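Local coordinates for protein 3-methyladenine DNA glycosylase (Helicobacter pylori, PDB 1PU6) that removes alkylated bases such as 3-methyladenine from DNA, as a helix-hairpin-helix glycosylase of base excision repair, at residues 118-121 with 122-126; 165-168 with 169-173; 193-196 with 197-201. All coordinates share one frame; numbering follows the deposited sequence.

In the fold
All three contacts are built on the N-terminal turns of helices, interaction 1 taking in the whole of short helix 120-124, and each is opened by a polar N-cap side chain: Thr119, Asp166 and Ser194. Interactions 1 and 3 are partly buried, and in both a branched apolar residue just before the cap reaches forward to a leucine. Interaction 2 lies at the surface, lacks that apolar pair and gathers carboxylates; in 2 and 3 alike a water joins a glutamine amide to the backbone. Arg120 of interaction 1 reaches Asp168 of interaction 2 directly. Interaction 3 touches neither, its nearest atoms being about 7 Å from interaction 2, yet its Leu195, Leu198 and Tyr199 pack on helix 167-179 farther along, at Val178.

Interaction 1: residues 118-121 with 122-126; sequences VTRE and WLLDQ. Unlike the reference sequence in segment 118-121: Arg120 (reference Lys).
Val118 packs onto the first turn of helix 120-124 through one methyl, CG2, which is 3.8 Å from Leu123 CG and 3.9 Å from Trp122 CE3. With CG2 anti to the backbone N, the branched side chain is thrown across both neighbours at about a right angle. The pairing of Val118, just before the N-cap, with Leu123 is a hydrophobic staple. Leu124 CD1 meets the aliphatic part of Arg120, at 4.1 Å from CD, while the guanidinium continues to salt bridges with Asp135 and Asp168.

This short helix is the first of the helix-hairpin-helix motif; helix 131-141, the second, receives Val118 on Leu138 and Leu123 on Ala134.

Among the polar contacts, Thr119 is the N-cap: its OG1 accepts from Trp122 N at 3.2 Å, and its small hydroxyl side chain is suited to an amide that no earlier turn can serve. Leu123 N donates to Thr119 O at 3.2 Å. Beyond the last turn, Gln126 folds back so that NE2 lies 3.4 Å above the Trp122 ring plane, over its centre, and donates to Trp122 O at 3.0 Å. The indole NE1 is bound to Asp107.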
loop_
_atom_site.group_PDB
_atom_site.type_symbol
_atom_site.label_atom_id
_atom_site.label_comp_id
_atom_site.label_asym_id
_atom_site.label_seq_id
_atom_site.Cartn_x
_atom_site.Cartn_y
_atom_site.Cartn_z
ATOM N N VAL A 118 -3.976 -0.888 -15.005
ATOM C CA VAL A 118 -3.574 0.382 -14.411
ATOM C C VAL A 118 -2.041 0.600 -14.473
ATOM O O VAL A 118 -1.259 -0.359 -14.392
ATOM C CB VAL A 118 -4.117 0.523 -12.958
ATOM C CG1 VAL A 118 -3.471 -0.446 -12.051
ATOM C CG2 VAL A 118 -4.009 1.990 -12.467
ATOM N N THR A 119 -1.650 1.866 -14.661
ATOM C CA THR A 119 -0.255 2.273 -14.575
ATOM C C THR A 119 -0.055 3.265 -13.429
ATOM O O THR A 119 -1.015 3.955 -12.986
ATOM C CB THR A 119 0.253 2.945 -15.839
ATOM O OG1 THR A 119 -0.489 4.155 -16.064
ATOM C CG2 THR A 119 0.029 2.096 -17.045
ATOM N N ARG A 120 1.169 3.347 -12.943
ATOM C CA ARG A 120 1.476 4.317 -11.900
ATOM C C ARG A 120 1.088 5.764 -12.326
ATOM O O ARG A 120 0.537 6.527 -11.508
ATOM C CB ARG A 120 2.953 4.245 -11.590
ATOM C CG ARG A 120 3.297 5.088 -10.388
ATOM C CD ARG A 120 4.721 5.448 -10.375
ATOM N NE ARG A 120 5.273 5.530 -9.020
ATOM C CZ ARG A 120 6.323 6.261 -8.675
ATOM N NH1 ARG A 120 6.922 7.094 -9.567
ATOM N NH2 ARG A 120 6.788 6.162 -7.405
ATOM N N GLU A 121 1.375 6.122 -13.575
ATOM C CA GLU A 121 1.115 7.508 -13.993
ATOM C C GLU A 121 -0.387 7.811 -14.035
ATOM O O GLU A 121 -0.798 8.956 -13.734
ATOM C CB GLU A 121 1.801 7.763 -15.339
ATOM C CG GLU A 121 3.337 7.719 -15.206
ATOM C CD GLU A 121 3.904 6.265 -15.101
ATOM O OE1 GLU A 121 4.991 6.098 -14.437
ATOM O OE2 GLU A 121 3.288 5.247 -15.625
ATOM N N TRP A 122 -1.200 6.809 -14.399
ATOM C CA TRP A 122 -2.643 6.998 -14.333
ATOM C C TRP A 122 -3.078 7.337 -12.865
ATOM O O TRP A 122 -3.850 8.282 -12.603
ATOM C CB TRP A 122 -3.336 5.715 -14.840
ATOM C CG TRP A 122 -4.847 5.940 -14.985
ATOM C CD1 TRP A 122 -5.525 6.300 -16.148
ATOM C CD2 TRP A 122 -5.849 5.806 -13.955
ATOM N NE1 TRP A 122 -6.867 6.474 -15.868
ATOM C CE2 TRP A 122 -7.107 6.101 -14.556
ATOM C CE3 TRP A 122 -5.810 5.437 -12.595
ATOM C CZ2 TRP A 122 -8.333 6.110 -13.805
ATOM C CZ3 TRP A 122 -7.044 5.393 -11.864
ATOM C CH2 TRP A 122 -8.267 5.762 -12.484
ATOM N N LEU A 123 -2.525 6.618 -11.902
ATOM C CA LEU A 123 -2.912 6.858 -10.457
ATOM C C LEU A 123 -2.430 8.266 -9.985
ATOM O O LEU A 123 -3.179 8.990 -9.283
ATOM C CB LEU A 123 -2.301 5.779 -9.579
ATOM C CG LEU A 123 -3.009 4.420 -9.749
ATOM C CD1 LEU A 123 -2.128 3.317 -9.098
ATOM C CD2 LEU A 123 -4.456 4.443 -9.108
ATOM N N LEU A 124 -1.222 8.653 -10.422
ATOM C CA LEU A 124 -0.700 9.975 -10.040
ATOM C C LEU A 124 -1.509 11.126 -10.654
ATOM O O LEU A 124 -1.493 12.261 -10.114
ATOM C CB LEU A 124 0.788 10.135 -10.388
ATOM C CG LEU A 124 1.649 9.166 -9.565
ATOM C CD1 LEU A 124 3.078 9.161 -10.188
ATOM C CD2 LEU A 124 1.700 9.500 -8.042
ATOM N N ASP A 125 -2.211 10.864 -11.764
ATOM C CA ASP A 125 -3.108 11.846 -12.334
ATOM C C ASP A 125 -4.468 11.971 -11.632
ATOM O O ASP A 125 -5.343 12.780 -12.045
ATOM C CB ASP A 125 -3.304 11.551 -13.835
ATOM C CG ASP A 125 -2.073 12.013 -14.649
ATOM O OD1 ASP A 125 -1.843 11.496 -15.771
ATOM O OD2 ASP A 125 -1.324 12.901 -14.193
ATOM N N GLN A 126 -4.667 11.194 -10.570
ATOM C CA GLN A 126 -5.877 11.287 -9.756
ATOM C C GLN A 126 -5.551 12.267 -8.598
ATOM O O GLN A 126 -4.653 11.992 -7.782
ATOM C CB GLN A 126 -6.266 9.896 -9.218
ATOM C CG GLN A 126 -6.365 8.815 -10.341
ATOM C CD GLN A 126 -7.224 9.281 -11.515
ATOM O OE1 GLN A 126 -8.362 9.722 -11.295
ATOM N NE2 GLN A 126 -6.733 9.123 -12.765
#

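Interaction 2: residues 165-168 with 169-173; sequences EDYD and ELQHF
Asp166 reaches forward to Glu169 at the start of helix 167-179. It is the N-cap residue, and its OD2 accepts a hydrogen bond from Glu169 N at 3.2 Å, through the anti lone pair, the one facing away from the other carboxylate oxygen. A short acidic side chain suits this position because it can meet an amide of the first turn that has no carbonyl of an earlier turn to pair with, and its negative charge is probably favoured by the partial positive charge of the helix start. The Asp166 carbonyl O adds a backbone bond to Leu170 N.

Tyr167 carries the next contact. The Gln171 amide comes in at the ring's edge, NE2 3.9 Å from CE2, with the two planes nearly perpendicular at 87°. Both side chains leave with CG anti to the backbone N, which sends them along the same flank of the helix toward Asp135; Tyr167 OH and Gln171 NE2 both bond to its OD1. NE2 also donates to Met147 O.

Asp168 lies alongside Gln171, carboxylate and amide almost coplanar (3° apart) and pointing the same way, with OD2 4.2 Å from OE1. A water donates to Asp168 O and to Gln171 OE1, 2.8 Å from each, and so ties the side-chain amide to the backbone.

Asp166 OD2 and Glu169 OE1 are 4.2 Å apart, like charges that solvent and the helix start probably make tolerable, whereas the negative charge of Asp168 is balanced by basic partners from the two helices of the helix-hairpin-helix motif, Arg120 and Lys131.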
loop_
_atom_site.group_PDB
_atom_site.type_symbol
_atom_site.label_atom_id
_atom_site.label_comp_id
_atom_site.label_asym_id
_atom_site.label_seq_id
_atom_site.Cartn_x
_atom_site.Cartn_y
_atom_site.Cartn_z
ATOM N N GLU A 165 16.784 11.141 -0.354
ATOM C CA GLU A 165 15.571 11.885 -0.039
ATOM C C GLU A 165 14.518 11.772 -1.139
ATOM O O GLU A 165 13.322 11.906 -0.842
ATOM C CB GLU A 165 15.905 13.357 0.258
ATOM C CG GLU A 165 16.192 13.604 1.739
ATOM C CD GLU A 165 17.531 14.262 1.997
ATOM O OE1 GLU A 165 18.531 13.519 2.082
ATOM O OE2 GLU A 165 17.572 15.518 2.141
ATOM N N ASP A 166 14.922 11.498 -2.387
ATOM C CA ASP A 166 13.966 11.471 -3.478
ATOM C C ASP A 166 13.218 10.146 -3.521
ATOM O O ASP A 166 13.866 9.080 -3.504
ATOM C CB ASP A 166 14.695 11.695 -4.790
ATOM C CG ASP A 166 13.780 11.635 -5.963
ATOM O OD1 ASP A 166 13.109 12.672 -6.262
ATOM O OD2 ASP A 166 13.650 10.584 -6.643
ATOM N N TYR A 167 11.881 10.205 -3.599
ATOM C CA TYR A 167 11.076 8.956 -3.528
ATOM C C TYR A 167 11.521 7.938 -4.592
ATOM O O TYR A 167 11.721 6.778 -4.259
ATOM C CB TYR A 167 9.540 9.261 -3.678
ATOM C CG TYR A 167 8.657 8.044 -3.539
ATOM C CD1 TYR A 167 7.899 7.844 -2.364
ATOM C CD2 TYR A 167 8.619 7.073 -4.543
ATOM C CE1 TYR A 167 7.112 6.715 -2.207
ATOM C CE2 TYR A 167 7.897 5.942 -4.393
ATOM C CZ TYR A 167 7.117 5.764 -3.238
ATOM O OH TYR A 167 6.384 4.593 -3.118
ATOM N N ASP A 168 11.625 8.329 -5.866
ATOM C CA ASP A 168 11.863 7.326 -6.925
ATOM C C ASP A 168 13.261 6.685 -6.860
ATOM O O ASP A 168 13.474 5.515 -7.229
ATOM C CB ASP A 168 11.669 7.910 -8.321
ATOM C CG ASP A 168 10.192 8.248 -8.620
ATOM O OD1 ASP A 168 9.915 9.072 -9.536
ATOM O OD2 ASP A 168 9.246 7.787 -7.985
ATOM N N GLU A 169 14.224 7.466 -6.392
ATOM C CA GLU A 169 15.592 6.957 -6.210
ATOM C C GLU A 169 15.713 6.037 -5.001
ATOM O O GLU A 169 16.390 5.037 -5.068
ATOM C CB GLU A 169 16.543 8.149 -6.074
ATOM C CG GLU A 169 16.591 8.912 -7.413
ATOM C CD GLU A 169 17.535 10.112 -7.398
ATOM O OE1 GLU A 169 17.509 10.916 -8.385
ATOM O OE2 GLU A 169 18.332 10.240 -6.441
ATOM N N LEU A 170 14.963 6.345 -3.945
ATOM C CA LEU A 170 14.886 5.487 -2.768
ATOM C C LEU A 170 14.228 4.136 -3.149
ATOM O O LEU A 170 14.697 3.045 -2.818
ATOM C CB LEU A 170 14.033 6.212 -1.741
ATOM C CG LEU A 170 14.156 5.908 -0.263
ATOM C CD1 LEU A 170 12.911 6.195 0.585
ATOM C CD2 LEU A 170 15.262 5.063 0.366
ATOM N N GLN A 171 13.119 4.230 -3.884
ATOM C CA GLN A 171 12.498 3.034 -4.435
ATOM C C GLN A 171 13.462 2.195 -5.343
ATOM O O GLN A 171 13.506 0.955 -5.276
ATOM C CB GLN A 171 11.277 3.428 -5.228
ATOM C CG GLN A 171 10.590 2.297 -5.916
ATOM C CD GLN A 171 9.285 2.802 -6.510
ATOM O OE1 GLN A 171 9.323 3.641 -7.428
ATOM N NE2 GLN A 171 8.147 2.354 -5.961
ATOM N N HIS A 172 14.181 2.872 -6.238
ATOM C CA HIS A 172 15.052 2.145 -7.135
ATOM C C HIS A 172 16.177 1.464 -6.378
ATOM O O HIS A 172 16.543 0.329 -6.705
ATOM C CB HIS A 172 15.673 3.092 -8.201
ATOM C CG HIS A 172 16.378 2.342 -9.315
ATOM N ND1 HIS A 172 17.533 2.803 -9.912
ATOM C CD2 HIS A 172 16.065 1.187 -9.957
ATOM C CE1 HIS A 172 17.922 1.955 -10.856
ATOM N NE2 HIS A 172 17.067 0.950 -10.883
ATOM N N PHE A 173 16.707 2.124 -5.335
ATOM C CA PHE A 173 17.698 1.471 -4.480
ATOM C C PHE A 173 17.125 0.172 -3.918
ATOM O O PHE A 173 17.787 -0.901 -3.951
ATOM C CB PHE A 173 18.084 2.377 -3.256
ATOM C CG PHE A 173 18.925 1.637 -2.220
ATOM C CD1 PHE A 173 18.310 0.966 -1.145
ATOM C CD2 PHE A 173 20.330 1.557 -2.348
ATOM C CE1 PHE A 173 19.053 0.292 -0.207
ATOM C CE2 PHE A 173 21.089 0.844 -1.383
ATOM C CZ PHE A 173 20.441 0.204 -0.334
HETATM O O HOH W 1 11.621 4.200 -8.881
#

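Interaction 3: residues 193-196 with 197-201; sequences ISLA and QLYAR
Leu195 lies over one face of the Tyr199 ring, one turn ahead along helix 195-203. Its CD1 methyl is 4.0 Å from the ring centroid and 18° off the ring normal, a CH-pi contact displaced somewhat toward the rim, with CZ the closest ring atom at 3.8 Å. Leucine suits the place because a branched apolar end gives a methyl to lay on the ring. Its CG is anti to the backbone N (chi1 177°), whereas Tyr199 CG is anti to its own carbonyl carbon, and these different first torsions bring the two side chains together. Val178 of helix 167-179 touches both.

On another side of the turn, Ile193 and Gln197 cross at about a right angle, the CG2 methyl lying 3.4 Å from OE1. The other branch of Ile193 extends over the helix start, bringing CD1 to 4.1 Å from Leu198 CB. This is a hydrophobic staple, joining the residue before the N-cap to the fourth residue after it; CD1 also approaches the aliphatic CD of Arg201.

Ser194 is the N-cap itself. Its OG accepts from Gln197 N at 3.1 Å in a nearly straight bond (166°), a task for which a compact hydroxyl is well fitted. In the reverse direction, a water accepts from Ser194 N at 2.9 Å and donates to Gln197 OE1 at 2.8 Å, so the glutamine reaches the cap's amide through solvent. The extended Gln197 chain carries NE2 to Ala22 O, which Arg201 NH1 also binds, while Arg201 NE donates to the carboxylated lysine at position 205.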
loop_
_atom_site.group_PDB
_atom_site.type_symbol
_atom_site.label_atom_id
_atom_site.label_comp_id
_atom_site.label_asym_id
_atom_site.label_seq_id
_atom_site.Cartn_x
_atom_site.Cartn_y
_atom_site.Cartn_z
ATOM N N ILE A 193 6.998 -17.970 -3.747
ATOM C CA ILE A 193 6.293 -16.691 -3.956
ATOM C C ILE A 193 6.813 -15.902 -5.154
ATOM O O ILE A 193 7.963 -16.036 -5.581
ATOM C CB ILE A 193 6.196 -15.792 -2.664
ATOM C CG1 ILE A 193 7.541 -15.081 -2.356
ATOM C CG2 ILE A 193 5.611 -16.565 -1.410
ATOM C CD1 ILE A 193 7.487 -14.109 -1.085
ATOM N N SER A 194 5.936 -15.087 -5.730
ATOM C CA SER A 194 6.312 -14.154 -6.774
ATOM C C SER A 194 7.130 -12.955 -6.284
ATOM O O SER A 194 7.139 -12.596 -5.082
ATOM C CB SER A 194 5.034 -13.611 -7.435
ATOM O OG SER A 194 4.330 -12.722 -6.553
ATOM N N LEU A 195 7.814 -12.318 -7.212
ATOM C CA LEU A 195 8.545 -11.090 -6.908
ATOM C C LEU A 195 7.599 -9.996 -6.374
ATOM O O LEU A 195 7.959 -9.285 -5.451
ATOM C CB LEU A 195 9.278 -10.613 -8.180
ATOM C CG LEU A 195 10.035 -9.301 -8.034
ATOM C CD1 LEU A 195 11.050 -9.388 -6.887
ATOM C CD2 LEU A 195 10.689 -8.916 -9.386
ATOM N N ALA A 196 6.399 -9.850 -6.927
ATOM C CA ALA A 196 5.456 -8.884 -6.325
ATOM C C ALA A 196 5.151 -9.171 -4.828
ATOM O O ALA A 196 5.130 -8.239 -3.988
ATOM C CB ALA A 196 4.176 -8.820 -7.119
ATOM N N GLN A 197 4.893 -10.427 -4.487
ATOM C CA GLN A 197 4.627 -10.747 -3.064
ATOM C C GLN A 197 5.878 -10.514 -2.222
ATOM O O GLN A 197 5.775 -10.122 -1.041
ATOM C CB GLN A 197 4.149 -12.189 -2.942
ATOM C CG GLN A 197 3.611 -12.470 -1.520
ATOM C CD GLN A 197 3.111 -13.903 -1.343
ATOM O OE1 GLN A 197 2.909 -14.646 -2.324
ATOM N NE2 GLN A 197 2.880 -14.276 -0.100
ATOM N N LEU A 198 7.060 -10.829 -2.777
ATOM C CA LEU A 198 8.295 -10.523 -2.075
ATOM C C LEU A 198 8.381 -8.996 -1.719
ATOM O O LEU A 198 8.680 -8.633 -0.583
ATOM C CB LEU A 198 9.525 -10.996 -2.883
ATOM C CG LEU A 198 10.873 -10.850 -2.198
ATOM C CD1 LEU A 198 11.882 -11.960 -2.852
ATOM C CD2 LEU A 198 11.448 -9.470 -2.391
ATOM N N TYR A 199 8.113 -8.112 -2.692
ATOM C CA TYR A 199 8.170 -6.667 -2.391
ATOM C C TYR A 199 7.090 -6.266 -1.337
ATOM O O TYR A 199 7.349 -5.416 -0.464
ATOM C CB TYR A 199 7.938 -5.878 -3.693
ATOM C CG TYR A 199 9.083 -5.832 -4.670
ATOM C CD1 TYR A 199 8.828 -5.688 -6.031
ATOM C CD2 TYR A 199 10.405 -5.820 -4.256
ATOM C CE1 TYR A 199 9.849 -5.598 -6.971
ATOM C CE2 TYR A 199 11.480 -5.716 -5.210
ATOM C CZ TYR A 199 11.170 -5.592 -6.565
ATOM O OH TYR A 199 12.187 -5.483 -7.537
ATOM N N ALA A 200 5.910 -6.899 -1.407
ATOM C CA ALA A 200 4.840 -6.652 -0.405
ATOM C C ALA A 200 5.350 -6.929 0.994
ATOM O O ALA A 200 5.165 -6.106 1.935
ATOM C CB ALA A 200 3.603 -7.530 -0.736
ATOM N N ARG A 201 6.017 -8.072 1.143
ATOM C CA ARG A 201 6.518 -8.478 2.469
ATOM C C ARG A 201 7.728 -7.623 2.887
ATOM O O ARG A 201 7.889 -7.319 4.074
ATOM C CB ARG A 201 6.862 -9.959 2.448
ATOM C CG ARG A 201 5.604 -10.888 2.340
ATOM C CD ARG A 201 5.918 -12.326 2.336
ATOM N NE ARG A 201 6.355 -12.724 3.722
ATOM C CZ ARG A 201 5.523 -13.106 4.691
ATOM N NH1 ARG A 201 4.227 -13.218 4.510
ATOM N NH2 ARG A 201 6.043 -13.460 5.898
HETATM O O HOH W 2 3.112 -14.885 -5.078
#